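Local structure of RagB/SusD domain protein (Flavobacterium johnsoniae, 5J90) at residues Asn39-Thr44 with Ile327-Ala332; Gly87-Tyr92 with Asp132-Ile137; Ile214-Pro219 with Trp501-Pro506; Asn401-Ala406 with Leu417-Thr422. The protein binds chitin and, as a SusD-family protein, probably captures chitin chains at the cell surface for uptake and breakdown. All blocks are in the same frame, centred on the assembly; numbering follows the deposited sequence.

Contact 1: residues Asn39-Thr44 with Ile327-Ala332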
loop_
_atom_site.group_PDB
_atom_site.type_symbol
_atom_site.label_atom_id
_atom_site.label_comp_id
_atom_site.label_asym_id
_atom_site.label_seq_id
_atom_site.Cartn_x
_atom_site.Cartn_y
_atom_site.Cartn_z
ATOM N N ASN A 39 -29.163 4.144 -11.817
ATOM C CA ASN A 39 -27.802 4.096 -12.367
ATOM C C ASN A 39 -26.686 3.777 -11.387
ATOM O O ASN A 39 -25.522 3.957 -11.713
ATOM C CB ASN A 39 -27.472 5.376 -13.148
ATOM C CG ASN A 39 -28.300 5.511 -14.413
ATOM O OD1 ASN A 39 -27.972 4.930 -15.454
ATOM N ND2 ASN A 39 -29.385 6.266 -14.329
ATOM N N ILE A 40 -27.023 3.309 -10.191
ATOM C CA ILE A 40 -26.001 2.724 -9.321
ATOM C C ILE A 40 -25.490 1.476 -10.030
ATOM O O ILE A 40 -24.294 1.348 -10.317
ATOM C CB ILE A 40 -26.555 2.409 -7.924
ATOM C CG1 ILE A 40 -26.967 3.711 -7.238
ATOM C CG2 ILE A 40 -25.527 1.633 -7.085
ATOM C CD1 ILE A 40 -27.957 3.511 -6.114
ATOM N N GLN A 41 -26.408 0.560 -10.334
ATOM C CA GLN A 41 -26.228 -0.366 -11.441
ATOM C C GLN A 41 -27.107 0.144 -12.568
ATOM O O GLN A 41 -28.302 0.372 -12.367
ATOM C CB GLN A 41 -26.642 -1.787 -11.057
ATOM C CG GLN A 41 -25.709 -2.401 -10.047
ATOM C CD GLN A 41 -25.981 -3.870 -9.837
ATOM O OE1 GLN A 41 -27.103 -4.347 -10.028
ATOM N NE2 GLN A 41 -24.953 -4.608 -9.451
ATOM N N VAL A 42 -26.531 0.355 -13.745
ATOM C CA VAL A 42 -27.321 0.881 -14.856
ATOM C C VAL A 42 -28.372 -0.133 -15.286
ATOM O O VAL A 42 -28.049 -1.221 -15.754
ATOM C CB VAL A 42 -26.435 1.286 -16.042
ATOM C CG1 VAL A 42 -27.303 1.682 -17.236
ATOM C CG2 VAL A 42 -25.515 2.430 -15.633
ATOM N N LEU A 43 -29.640 0.219 -15.099
ATOM C CA LEU A 43 -30.707 -0.741 -15.342
ATOM C C LEU A 43 -31.043 -0.867 -16.816
ATOM O O LEU A 43 -31.458 -1.937 -17.272
ATOM C CB LEU A 43 -31.947 -0.377 -14.526
ATOM C CG LEU A 43 -31.749 -0.421 -13.013
ATOM C CD1 LEU A 43 -33.075 -0.186 -12.303
ATOM C CD2 LEU A 43 -31.116 -1.733 -12.564
ATOM N N THR A 44 -30.862 0.222 -17.559
ATOM C CA THR A 44 -31.139 0.222 -18.991
ATOM C C THR A 44 -30.278 1.269 -19.698
ATOM O O THR A 44 -29.985 2.317 -19.135
ATOM C CB THR A 44 -32.642 0.489 -19.259
ATOM O OG1 THR A 44 -32.966 0.130 -20.611
ATOM C CG2 THR A 44 -32.980 1.950 -19.027
ATOM N N ILE A 327 -33.707 -5.305 -7.650
ATOM C CA ILE A 327 -32.260 -5.485 -7.771
ATOM C C ILE A 327 -31.622 -5.177 -6.419
ATOM O O ILE A 327 -31.614 -4.032 -5.966
ATOM C CB ILE A 327 -31.667 -4.567 -8.859
ATOM C CG1 ILE A 327 -32.312 -4.830 -10.227
ATOM C CG2 ILE A 327 -30.162 -4.751 -8.950
ATOM C CD1 ILE A 327 -33.514 -3.956 -10.528
ATOM N N TYR A 328 -31.119 -6.219 -5.768
ATOM C CA TYR A 328 -30.552 -6.075 -4.422
ATOM C C TYR A 328 -29.137 -5.526 -4.479
ATOM O O TYR A 328 -28.300 -5.995 -5.258
ATOM C CB TYR A 328 -30.580 -7.409 -3.677
ATOM C CG TYR A 328 -31.967 -7.775 -3.198
ATOM C CD1 TYR A 328 -32.908 -8.291 -4.074
ATOM C CD2 TYR A 328 -32.351 -7.559 -1.881
ATOM C CE1 TYR A 328 -34.184 -8.607 -3.644
ATOM C CE2 TYR A 328 -33.620 -7.870 -1.441
ATOM C CZ TYR A 328 -34.529 -8.396 -2.332
ATOM O OH TYR A 328 -35.803 -8.706 -1.909
ATOM N N LEU A 329 -28.879 -4.517 -3.656
ATOM C CA LEU A 329 -27.563 -3.893 -3.613
ATOM C C LEU A 329 -26.861 -4.079 -2.267
ATOM O O LEU A 329 -25.641 -3.956 -2.186
ATOM C CB LEU A 329 -27.662 -2.410 -3.975
ATOM C CG LEU A 329 -28.102 -2.142 -5.411
ATOM C CD1 LEU A 329 -28.364 -0.653 -5.601
ATOM C CD2 LEU A 329 -27.060 -2.654 -6.398
ATOM N N MET A 330 -27.617 -4.374 -1.212
ATOM C CA MET A 330 -27.026 -4.724 0.082
ATOM C C MET A 330 -28.038 -5.531 0.895
ATOM O O MET A 330 -29.060 -4.992 1.330
ATOM C CB MET A 330 -26.592 -3.476 0.851
ATOM C CG MET A 330 -25.918 -3.787 2.189
ATOM S SD MET A 330 -25.524 -2.310 3.156
ATOM C CE MET A 330 -24.113 -1.688 2.268
ATOM N N ASN A 331 -27.751 -6.812 1.090
ATOM C CA ASN A 331 -28.643 -7.694 1.838
ATOM C C ASN A 331 -28.403 -7.641 3.333
ATOM O O ASN A 331 -27.280 -7.403 3.778
ATOM C CB ASN A 331 -28.445 -9.147 1.413
ATOM C CG ASN A 331 -28.712 -9.382 -0.050
ATOM O OD1 ASN A 331 -29.681 -8.865 -0.611
ATOM N ND2 ASN A 331 -27.870 -10.191 -0.673
ATOM N N ALA A 332 -29.440 -7.912 4.118
ATOM C CA ALA A 332 -29.272 -8.017 5.556
ATOM C C ALA A 332 -28.175 -9.017 5.944
ATOM O O ALA A 332 -27.470 -8.806 6.932
ATOM C CB ALA A 332 -30.607 -8.381 6.214
#
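The flat amide of Gln41 carries one methyl over a face: Leu329 CD2 stands almost straight above Gln41 CD, 3.8 Å away, with both the oxygen and the nitrogen of the amide somewhat farther from it. Beside the oxygen, Ile327 CG2 approaches Gln41 OE1 to 3.3 Å, raised to the same side of the amide plane as the leucine methyl. The extended chain of Gln41 and the side chain of Leu329 run past one another head to tail, so Gln41 CG also lies alongside Leu329 CD2 (3.9 Å). An alanine here would remove this cover and is likely to open a gap over Leu329 CD2 and cost Gln53 OE1 its weak hydrogen bond from NE2. Methyl contacts flank the amide: Ile40 CG2 meets Leu329 CD1 at 3.9 Å, while Leu43 CD2 and Ile327 CD1 face each other tip to tip, also at 3.9 Å. All five touching residues are buried. The loop between helices 33-37 and 46-54 thereby rests on strand 326-328 and the corner after it; the strand pairs with strand 244-247 and runs into a classic beta bulge at Leu329 and Met330 opposite Phe244, and Leu122 and Glu125 of helix 113-134 pack against Ile40.

Contact 2: residues Gly87-Tyr92 with Asp132-Ile137. With EDO (1,2-ethanediol), chain C.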
loop_
_atom_site.group_PDB
_atom_site.type_symbol
_atom_site.label_atom_id
_atom_site.label_comp_id
_atom_site.label_asym_id
_atom_site.label_seq_id
_atom_site.Cartn_x
_atom_site.Cartn_y
_atom_site.Cartn_z
ATOM N N GLY A 87 -14.618 2.790 -19.665
ATOM C CA GLY A 87 -15.036 4.176 -19.605
ATOM C C GLY A 87 -16.497 4.345 -19.227
ATOM O O GLY A 87 -16.868 5.343 -18.617
ATOM N N PHE A 88 -17.324 3.364 -19.570
ATOM C CA PHE A 88 -18.747 3.418 -19.236
ATOM C C PHE A 88 -19.008 3.543 -17.736
ATOM O O PHE A 88 -19.975 4.189 -17.323
ATOM C CB PHE A 88 -19.479 2.192 -19.791
ATOM C CG PHE A 88 -19.801 2.295 -21.254
ATOM C CD1 PHE A 88 -18.868 1.939 -22.214
ATOM C CD2 PHE A 88 -21.039 2.765 -21.664
ATOM C CE1 PHE A 88 -19.171 2.049 -23.575
ATOM C CE2 PHE A 88 -21.351 2.875 -23.018
ATOM C CZ PHE A 88 -20.413 2.513 -23.972
ATOM N N ILE A 89 -18.148 2.931 -16.922
ATOM C CA ILE A 89 -18.318 2.976 -15.471
ATOM C C ILE A 89 -18.288 4.423 -14.994
ATOM O O ILE A 89 -19.175 4.888 -14.275
ATOM C CB ILE A 89 -17.189 2.203 -14.757
ATOM C CG1 ILE A 89 -17.064 0.772 -15.292
ATOM C CG2 ILE A 89 -17.408 2.226 -13.249
ATOM C CD1 ILE A 89 -15.780 0.076 -14.853
ATOM N N TRP A 90 -17.252 5.141 -15.417
ATOM C CA TRP A 90 -17.060 6.520 -15.008
ATOM C C TRP A 90 -18.141 7.415 -15.613
ATOM O O TRP A 90 -18.780 8.215 -14.916
ATOM C CB TRP A 90 -15.671 6.978 -15.455
ATOM C CG TRP A 90 -15.273 8.355 -15.026
ATOM C CD1 TRP A 90 -15.641 9.543 -15.595
ATOM C CD2 TRP A 90 -14.388 8.684 -13.953
ATOM N NE1 TRP A 90 -15.049 10.594 -14.926
ATOM C CE2 TRP A 90 -14.273 10.090 -13.912
ATOM C CE3 TRP A 90 -13.682 7.922 -13.013
ATOM C CZ2 TRP A 90 -13.474 10.747 -12.973
ATOM C CZ3 TRP A 90 -12.893 8.579 -12.083
ATOM C CH2 TRP A 90 -12.804 9.970 -12.064
ATOM N N ASP A 91 -18.353 7.279 -16.918
ATOM C CA ASP A 91 -19.219 8.223 -17.613
ATOM C C ASP A 91 -20.677 8.132 -17.138
ATOM O O ASP A 91 -21.304 9.157 -16.850
ATOM C CB ASP A 91 -19.070 8.075 -19.133
ATOM C CG ASP A 91 -17.667 8.442 -19.617
ATOM O OD1 ASP A 91 -17.012 9.268 -18.959
ATOM O OD2 ASP A 91 -17.215 7.898 -20.651
ATOM N N TYR A 92 -21.194 6.913 -16.983
ATOM C CA TYR A 92 -22.567 6.761 -16.504
ATOM C C TYR A 92 -22.733 7.115 -15.027
ATOM O O TYR A 92 -23.726 7.728 -14.638
ATOM C CB TYR A 92 -23.125 5.366 -16.818
ATOM C CG TYR A 92 -23.732 5.304 -18.200
ATOM C CD1 TYR A 92 -22.925 5.230 -19.328
ATOM C CD2 TYR A 92 -25.108 5.354 -18.378
ATOM C CE1 TYR A 92 -23.470 5.195 -20.598
ATOM C CE2 TYR A 92 -25.662 5.325 -19.651
ATOM C CZ TYR A 92 -24.834 5.247 -20.748
ATOM O OH TYR A 92 -25.374 5.211 -22.022
ATOM N N ASP A 132 -13.818 2.649 -5.166
ATOM C CA ASP A 132 -13.330 1.286 -5.003
ATOM C C ASP A 132 -12.825 0.688 -6.310
ATOM O O ASP A 132 -12.031 -0.251 -6.299
ATOM C CB ASP A 132 -14.406 0.400 -4.389
ATOM C CG ASP A 132 -14.639 0.697 -2.927
ATOM O OD1 ASP A 132 -13.856 1.453 -2.308
ATOM O OD2 ASP A 132 -15.622 0.148 -2.392
ATOM N N THR A 133 -13.277 1.234 -7.439
ATOM C CA THR A 133 -12.858 0.767 -8.754
ATOM C C THR A 133 -11.586 1.466 -9.251
ATOM O O THR A 133 -10.678 0.811 -9.749
ATOM C CB THR A 133 -14.009 0.936 -9.765
ATOM O OG1 THR A 133 -15.107 0.110 -9.350
ATOM C CG2 THR A 133 -13.594 0.525 -11.157
ATOM N N PHE A 134 -11.513 2.789 -9.080
ATOM C CA PHE A 134 -10.432 3.583 -9.668
ATOM C C PHE A 134 -9.362 4.055 -8.687
ATOM O O PHE A 134 -8.226 4.340 -9.099
ATOM C CB PHE A 134 -11.015 4.801 -10.410
ATOM C CG PHE A 134 -11.826 4.435 -11.621
ATOM C CD1 PHE A 134 -11.199 4.118 -12.817
ATOM C CD2 PHE A 134 -13.216 4.379 -11.557
ATOM C CE1 PHE A 134 -11.937 3.746 -13.925
ATOM C CE2 PHE A 134 -13.960 4.005 -12.665
ATOM C CZ PHE A 134 -13.318 3.694 -13.848
ATOM N N GLY A 135 -9.712 4.158 -7.403
ATOM C CA GLY A 135 -8.838 4.776 -6.413
ATOM C C GLY A 135 -9.171 6.255 -6.276
ATOM O O GLY A 135 -10.282 6.613 -5.888
ATOM N N PRO A 136 -8.224 7.143 -6.608
ATOM C CA PRO A 136 -8.575 8.565 -6.635
ATOM C C PRO A 136 -9.732 8.814 -7.603
ATOM O O PRO A 136 -9.792 8.190 -8.665
ATOM C CB PRO A 136 -7.288 9.236 -7.151
ATOM C CG PRO A 136 -6.184 8.246 -6.813
ATOM C CD PRO A 136 -6.822 6.898 -6.991
ATOM N N ILE A 137 -10.652 9.694 -7.216
ATOM C CA ILE A 137 -11.760 10.079 -8.102
ATOM C C ILE A 137 -12.071 11.555 -7.913
ATOM O O ILE A 137 -11.601 12.183 -6.965
ATOM C CB ILE A 137 -13.049 9.249 -7.833
ATOM C CG1 ILE A 137 -13.583 9.514 -6.419
ATOM C CG2 ILE A 137 -12.804 7.763 -8.087
ATOM C CD1 ILE A 137 -15.019 9.014 -6.203
HETATM C C1 EDO C . -23.997 5.337 -24.625
HETATM O O1 EDO C . -24.832 6.412 -24.180
HETATM C C2 EDO C . -22.787 5.913 -25.343
HETATM O O2 EDO C . -22.117 6.843 -24.482
#
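Ile89 faces the helix end at 132-134 with both its branches: CD1 approaches Thr133 CG2 at 4.3 Å, and CG2, anti to the backbone N, meets Phe134 CE2 at 3.9 Å near the plane of the phenyl ring, at its edge. One residue on, Trp90 has chi1 of -176°, which sends the indole out toward the other helix although its CB does not point there. The indole presents the CE3 edge to one face of the Phe134 ring, toward its rim; Thr133 CG2 covers the opposite face. Centroids 5.4 Å apart and planes at 85° define a T-shaped pair, the six-membered ring of Trp90 supplying the edge. Farther round the indole, CZ3 touches Ile137 CG2 at 4.1 Å, and the rings of Tyr94 and Tyr151 also meet it. Tyr92 lies away from this cluster; its OH and O1 of a 1,2-ethanediol, probably from the crystallisation liquor, share a short hydrogen bond of 2.5 Å. Across the contact, the helix ends at Phe134, and Gly135 leaves it with a phi of 93°; a side chain at this position would collide with the carbonyl O of Phe134. Helices 83-108 and 113-134 follow each other directly, and the start of one packs on the end of the other, an antiparallel helical hairpin consistent with the TPR clan to which SusD-like proteins belong.

Contact 3: residues Ile214-Pro219 with Trp501-Pro506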
loop_
_atom_site.group_PDB
_atom_site.type_symbol
_atom_site.label_atom_id
_atom_site.label_comp_id
_atom_site.label_asym_id
_atom_site.label_seq_id
_atom_site.Cartn_x
_atom_site.Cartn_y
_atom_site.Cartn_z
ATOM N N ILE A 214 -11.579 -0.473 5.198
ATOM C CA ILE A 214 -10.325 0.225 5.481
ATOM C C ILE A 214 -9.562 -0.360 6.670
ATOM O O ILE A 214 -8.611 0.253 7.157
ATOM C CB ILE A 214 -10.546 1.750 5.658
ATOM C CG1 ILE A 214 -11.353 2.067 6.922
ATOM C CG2 ILE A 214 -11.226 2.322 4.414
ATOM C CD1 ILE A 214 -11.365 3.549 7.278
ATOM N N VAL A 215 -9.933 -1.559 7.112
ATOM C CA VAL A 215 -9.313 -2.103 8.327
ATOM C C VAL A 215 -7.806 -2.383 8.202
ATOM O O VAL A 215 -7.093 -2.345 9.213
ATOM C CB VAL A 215 -10.081 -3.349 8.838
ATOM C CG1 VAL A 215 -9.838 -4.557 7.947
ATOM C CG2 VAL A 215 -9.692 -3.656 10.285
ATOM N N LYS A 216 -7.313 -2.665 6.998
ATOM C CA LYS A 216 -5.873 -2.904 6.825
ATOM C C LYS A 216 -5.075 -1.611 6.744
ATOM O O LYS A 216 -3.934 -1.562 7.203
ATOM C CB LYS A 216 -5.574 -3.802 5.607
ATOM C CG LYS A 216 -6.299 -5.143 5.649
ATOM C CD LYS A 216 -5.607 -6.282 4.889
ATOM C CE LYS A 216 -5.428 -5.974 3.435
ATOM N NZ LYS A 216 -4.950 -7.205 2.706
ATOM N N VAL A 217 -5.645 -0.565 6.157
ATOM C CA VAL A 217 -4.905 0.679 5.971
ATOM C C VAL A 217 -5.043 1.618 7.178
ATOM O O VAL A 217 -4.101 2.328 7.534
ATOM C CB VAL A 217 -5.317 1.384 4.641
ATOM C CG1 VAL A 217 -6.743 1.910 4.711
ATOM C CG2 VAL A 217 -4.351 2.514 4.305
ATOM N N LYS A 218 -6.211 1.620 7.818
ATOM C CA LYS A 218 -6.486 2.495 8.956
ATOM C C LYS A 218 -7.339 1.750 9.986
ATOM O O LYS A 218 -8.523 2.065 10.156
ATOM C CB LYS A 218 -7.267 3.740 8.513
ATOM C CG LYS A 218 -6.469 4.974 8.090
ATOM C CD LYS A 218 -7.424 6.173 7.936
ATOM C CE LYS A 218 -6.766 7.414 7.328
ATOM N NZ LYS A 218 -7.764 8.533 7.160
ATOM N N PRO A 219 -6.759 0.757 10.675
ATOM C CA PRO A 219 -7.572 -0.010 11.628
ATOM C C PRO A 219 -8.209 0.833 12.731
ATOM O O PRO A 219 -9.282 0.454 13.198
ATOM C CB PRO A 219 -6.587 -1.026 12.224
ATOM C CG PRO A 219 -5.233 -0.484 11.909
ATOM C CD PRO A 219 -5.375 0.255 10.600
ATOM N N TRP A 501 -6.913 1.609 0.201
ATOM C CA TRP A 501 -7.337 0.625 1.210
ATOM C C TRP A 501 -6.801 -0.781 0.940
ATOM O O TRP A 501 -6.785 -1.618 1.842
ATOM C CB TRP A 501 -8.865 0.597 1.442
ATOM C CG TRP A 501 -9.726 0.345 0.218
ATOM C CD1 TRP A 501 -10.523 1.271 -0.398
ATOM C CD2 TRP A 501 -9.916 -0.891 -0.499
ATOM N NE1 TRP A 501 -11.182 0.700 -1.466
ATOM C CE2 TRP A 501 -10.835 -0.626 -1.551
ATOM C CE3 TRP A 501 -9.422 -2.193 -0.355
ATOM C CZ2 TRP A 501 -11.243 -1.609 -2.464
ATOM C CZ3 TRP A 501 -9.831 -3.170 -1.263
ATOM C CH2 TRP A 501 -10.731 -2.868 -2.310
ATOM N N ASP A 502 -6.351 -1.037 -0.287
ATOM C CA ASP A 502 -5.913 -2.369 -0.711
ATOM C C ASP A 502 -4.429 -2.568 -0.435
ATOM O O ASP A 502 -3.671 -3.018 -1.290
ATOM C CB ASP A 502 -6.226 -2.544 -2.210
ATOM C CG ASP A 502 -6.075 -3.972 -2.699
ATOM O OD1 ASP A 502 -6.138 -4.898 -1.861
ATOM O OD2 ASP A 502 -5.914 -4.148 -3.935
ATOM N N VAL A 503 -4.016 -2.239 0.780
ATOM C CA VAL A 503 -2.601 -2.281 1.130
ATOM C C VAL A 503 -2.089 -3.721 1.162
ATOM O O VAL A 503 -2.811 -4.654 1.539
ATOM C CB VAL A 503 -2.364 -1.553 2.479
ATOM C CG1 VAL A 503 -3.155 -2.191 3.573
ATOM C CG2 VAL A 503 -0.879 -1.503 2.834
ATOM N N ASN A 504 -0.844 -3.914 0.736
ATOM C CA ASN A 504 -0.222 -5.226 0.870
ATOM C C ASN A 504 0.155 -5.507 2.323
ATOM O O ASN A 504 1.272 -5.216 2.771
ATOM C CB ASN A 504 1.014 -5.357 -0.018
ATOM C CG ASN A 504 1.580 -6.744 0.022
ATOM O OD1 ASN A 504 0.865 -7.712 -0.213
ATOM N ND2 ASN A 504 2.851 -6.864 0.357
ATOM N N ALA A 505 -0.795 -6.070 3.057
ATOM C CA ALA A 505 -0.681 -6.276 4.499
ATOM C C ALA A 505 -1.554 -7.471 4.832
ATOM O O ALA A 505 -2.459 -7.817 4.072
ATOM C CB ALA A 505 -1.172 -5.046 5.257
ATOM N N PRO A 506 -1.293 -8.124 5.969
ATOM C CA PRO A 506 -2.103 -9.296 6.317
ATOM C C PRO A 506 -3.490 -8.906 6.841
ATOM O O PRO A 506 -3.742 -7.739 7.158
ATOM C CB PRO A 506 -1.272 -9.965 7.417
ATOM C CG PRO A 506 -0.564 -8.828 8.087
ATOM C CD PRO A 506 -0.227 -7.857 6.957
HETATM O O HOH W 1 -7.971 -1.814 4.315
HETATM O O HOH W 2 -5.118 -6.072 0.297
#
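Val217 CG1 rests on the backbone of Trp501, 3.8 Å from its CA, and Ile214 CG2 joins it against Trp501 CB at 4.2 Å; both aliphatic side chains cross that of Trp501 at about a right angle. Next along, Val503 CG1 presses on Lys216 CB at a close 3.5 Å. Val503 also packs on Val503 of the second subunit, so this C-terminal segment, which makes inverse gamma turns at Asp502 and Asn504, links the turn after helix 196-213 to the interface with the second subunit of the assembly. Outward, a water bridges the two backbones, accepting from Lys216 N (2.9 Å) and donating to Trp501 O (2.7 Å). The Lys216 chain bends at chi3 (-59°) as it passes the carbonyls of Val503 and Pro506. Its NZ donates to Ala505 O at 2.9 Å, tilted 26° from the carbonyl plane, to a second water at 2.7 Å, and to Arg441 O. That water lies within hydrogen-bonding reach of Asp502 OD1, whose carboxylate forms a salt bridge with Arg466.

Contact 4: residues Asn401-Ala406 with Leu417-Thr422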
loop_
_atom_site.group_PDB
_atom_site.type_symbol
_atom_site.label_atom_id
_atom_site.label_comp_id
_atom_site.label_asym_id
_atom_site.label_seq_id
_atom_site.Cartn_x
_atom_site.Cartn_y
_atom_site.Cartn_z
ATOM N N ASN A 401 -10.923 -23.328 -2.539
ATOM C CA ASN A 401 -11.521 -22.794 -1.314
ATOM C C ASN A 401 -11.845 -23.953 -0.380
ATOM O O ASN A 401 -12.984 -24.440 -0.308
ATOM C CB ASN A 401 -12.766 -21.940 -1.600
ATOM C CG ASN A 401 -13.074 -20.971 -0.465
ATOM O OD1 ASN A 401 -12.199 -20.228 -0.019
ATOM N ND2 ASN A 401 -14.304 -20.987 0.020
ATOM N N ASN A 402 -10.815 -24.413 0.317
ATOM C CA ASN A 402 -10.894 -25.681 1.028
ATOM C C ASN A 402 -11.177 -25.467 2.498
ATOM O O ASN A 402 -10.292 -25.532 3.348
ATOM C CB ASN A 402 -9.622 -26.489 0.777
ATOM C CG ASN A 402 -9.383 -26.721 -0.703
ATOM O OD1 ASN A 402 -10.326 -26.976 -1.459
ATOM N ND2 ASN A 402 -8.131 -26.611 -1.133
ATOM N N VAL A 403 -12.439 -25.172 2.770
ATOM C CA VAL A 403 -12.919 -24.866 4.104
ATOM C C VAL A 403 -14.363 -25.357 4.199
ATOM O O VAL A 403 -15.112 -25.304 3.219
ATOM C CB VAL A 403 -12.832 -23.336 4.383
ATOM C CG1 VAL A 403 -13.746 -22.556 3.447
ATOM C CG2 VAL A 403 -13.149 -23.022 5.826
ATOM N N THR A 404 -14.752 -25.851 5.367
ATOM C CA THR A 404 -16.122 -26.298 5.573
ATOM C C THR A 404 -16.986 -25.144 6.070
ATOM O O THR A 404 -16.485 -24.069 6.411
ATOM C CB THR A 404 -16.194 -27.423 6.617
ATOM O OG1 THR A 404 -15.720 -26.924 7.869
ATOM C CG2 THR A 404 -15.345 -28.605 6.189
ATOM N N VAL A 405 -18.290 -25.376 6.145
ATOM C CA VAL A 405 -19.199 -24.361 6.647
ATOM C C VAL A 405 -19.136 -24.236 8.168
ATOM O O VAL A 405 -19.103 -23.129 8.701
ATOM C CB VAL A 405 -20.658 -24.637 6.222
ATOM C CG1 VAL A 405 -21.581 -23.599 6.838
ATOM C CG2 VAL A 405 -20.792 -24.618 4.708
ATOM N N ALA A 406 -19.114 -25.373 8.869
ATOM C CA ALA A 406 -19.259 -25.385 10.323
ATOM C C ALA A 406 -18.229 -24.530 11.054
ATOM O O ALA A 406 -17.035 -24.588 10.757
ATOM C CB ALA A 406 -19.211 -26.823 10.851
ATOM N N LEU A 417 -12.096 -16.111 9.331
ATOM C CA LEU A 417 -12.400 -15.079 8.359
ATOM C C LEU A 417 -12.736 -15.695 7.006
ATOM O O LEU A 417 -13.664 -15.245 6.343
ATOM C CB LEU A 417 -11.241 -14.084 8.231
ATOM C CG LEU A 417 -11.509 -12.902 7.286
ATOM C CD1 LEU A 417 -12.686 -12.079 7.757
ATOM C CD2 LEU A 417 -10.256 -12.024 7.154
ATOM N N GLN A 418 -11.995 -16.721 6.590
ATOM C CA GLN A 418 -12.296 -17.401 5.334
ATOM C C GLN A 418 -13.726 -17.944 5.315
ATOM O O GLN A 418 -14.415 -17.853 4.296
ATOM C CB GLN A 418 -11.272 -18.507 5.050
ATOM C CG GLN A 418 -11.458 -19.188 3.706
ATOM C CD GLN A 418 -10.405 -20.254 3.435
ATOM O OE1 GLN A 418 -9.601 -20.589 4.314
ATOM N NE2 GLN A 418 -10.409 -20.801 2.223
ATOM N N LYS A 419 -14.176 -18.508 6.434
ATOM C CA LYS A 419 -15.543 -19.014 6.519
ATOM C C LYS A 419 -16.538 -17.874 6.375
ATOM O O LYS A 419 -17.481 -17.960 5.587
ATOM C CB LYS A 419 -15.771 -19.746 7.846
ATOM C CG LYS A 419 -15.088 -21.109 7.915
ATOM C CD LYS A 419 -15.198 -21.685 9.320
ATOM C CE LYS A 419 -14.422 -22.995 9.445
ATOM N NZ LYS A 419 -15.138 -24.150 8.816
ATOM N N ILE A 420 -16.329 -16.809 7.142
ATOM C CA ILE A 420 -17.215 -15.650 7.093
ATOM C C ILE A 420 -17.319 -15.056 5.686
ATOM O O ILE A 420 -18.420 -14.830 5.166
ATOM C CB ILE A 420 -16.750 -14.571 8.089
ATOM C CG1 ILE A 420 -16.968 -15.067 9.521
ATOM C CG2 ILE A 420 -17.494 -13.267 7.852
ATOM C CD1 ILE A 420 -16.239 -14.236 10.582
ATOM N N ILE A 421 -16.174 -14.819 5.059
ATOM C CA ILE A 421 -16.178 -14.194 3.739
ATOM C C ILE A 421 -16.742 -15.143 2.672
ATOM O O ILE A 421 -17.404 -14.696 1.737
ATOM C CB ILE A 421 -14.775 -13.680 3.342
ATOM C CG1 ILE A 421 -14.249 -12.662 4.372
ATOM C CG2 ILE A 421 -14.806 -13.066 1.944
ATOM C CD1 ILE A 421 -15.123 -11.442 4.554
ATOM N N THR A 422 -16.504 -16.449 2.808
ATOM C CA THR A 422 -17.089 -17.404 1.858
ATOM C C THR A 422 -18.617 -17.323 1.901
ATOM O O THR A 422 -19.274 -17.235 0.859
ATOM C CB THR A 422 -16.637 -18.850 2.157
ATOM O OG1 THR A 422 -15.224 -18.957 1.957
ATOM C CG2 THR A 422 -17.344 -19.847 1.240
HETATM O O HOH W 3 -8.532 -23.018 1.495
HETATM O O HOH W 4 -12.821 -25.903 7.488
#
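Lys419 leaves the helix toward the loop 401-406: from CB the chain runs out along the loop, and CG comes to a tight 3.4 Å from Val403 CG2. CD passes near Ala406 O and Thr404 O, and CE comes to 3.3 Å from Ala406 O. A bend at chi4 (-77°) then turns NZ between two carbonyls: it donates to Ala406 O at 2.7 Å and to Thr404 O at 2.8 Å, the latter approached from above the carbonyl plane. A water that accepts from Thr404 N accepts from NZ as well. A leucine in its place is likely to leave the carbonyls of Thr404 and Ala406 without this donor and the loop less firmly held. Next to it, Gln418 and, a turn on, Thr422 close a ring of hydrogen bonds with Asn401. Gln418 NE2 donates to Asn401 OD1 at 2.9 Å, from 54° out of the carbonyl plane. Asn401 ND2 in turn donates to Thr422 OG1 (3.0 Å, N-H...O angle 167°), and Thr422 OG1 donates a hydrogen bond to Gln418 O at 2.7 Å. That carbonyl also takes Thr422 N, from the opposite face. Asn401 OD1 has a second donor in Lys446 N. Helix 413-428 thus holds the loop on one flank while its other residues pack on helices 332-344 and 353-368, the latter also bonding the loop through Tyr357 OH to Val405 O.

In the fold
From the N terminus, contact 1 opens at 39-44 and closes at 327-332, tying the loop before helix 46-54 to strand 326-328. Contact 2 closes within that span, joining helices 83-108 and 113-134; the two touch where Val42 and Asn39 pack on Tyr92. Contact 3 starts at 214-219, inside that loop, and closes at 501-506, so contacts 1 and 3 cross; it ties the turn after helix 196-213 to the C-terminal segment. Contact 4, a short closure between loop 401-406 and helix 413-428, lies within the contact 3 loop. Contacts 2 and 3 meet, Asp132 OD1 lying 2.9 Å from Trp501 NE1 in a probable hydrogen bond. Contacts 2 and 4 flank the chain centre, about 31 Å between centres.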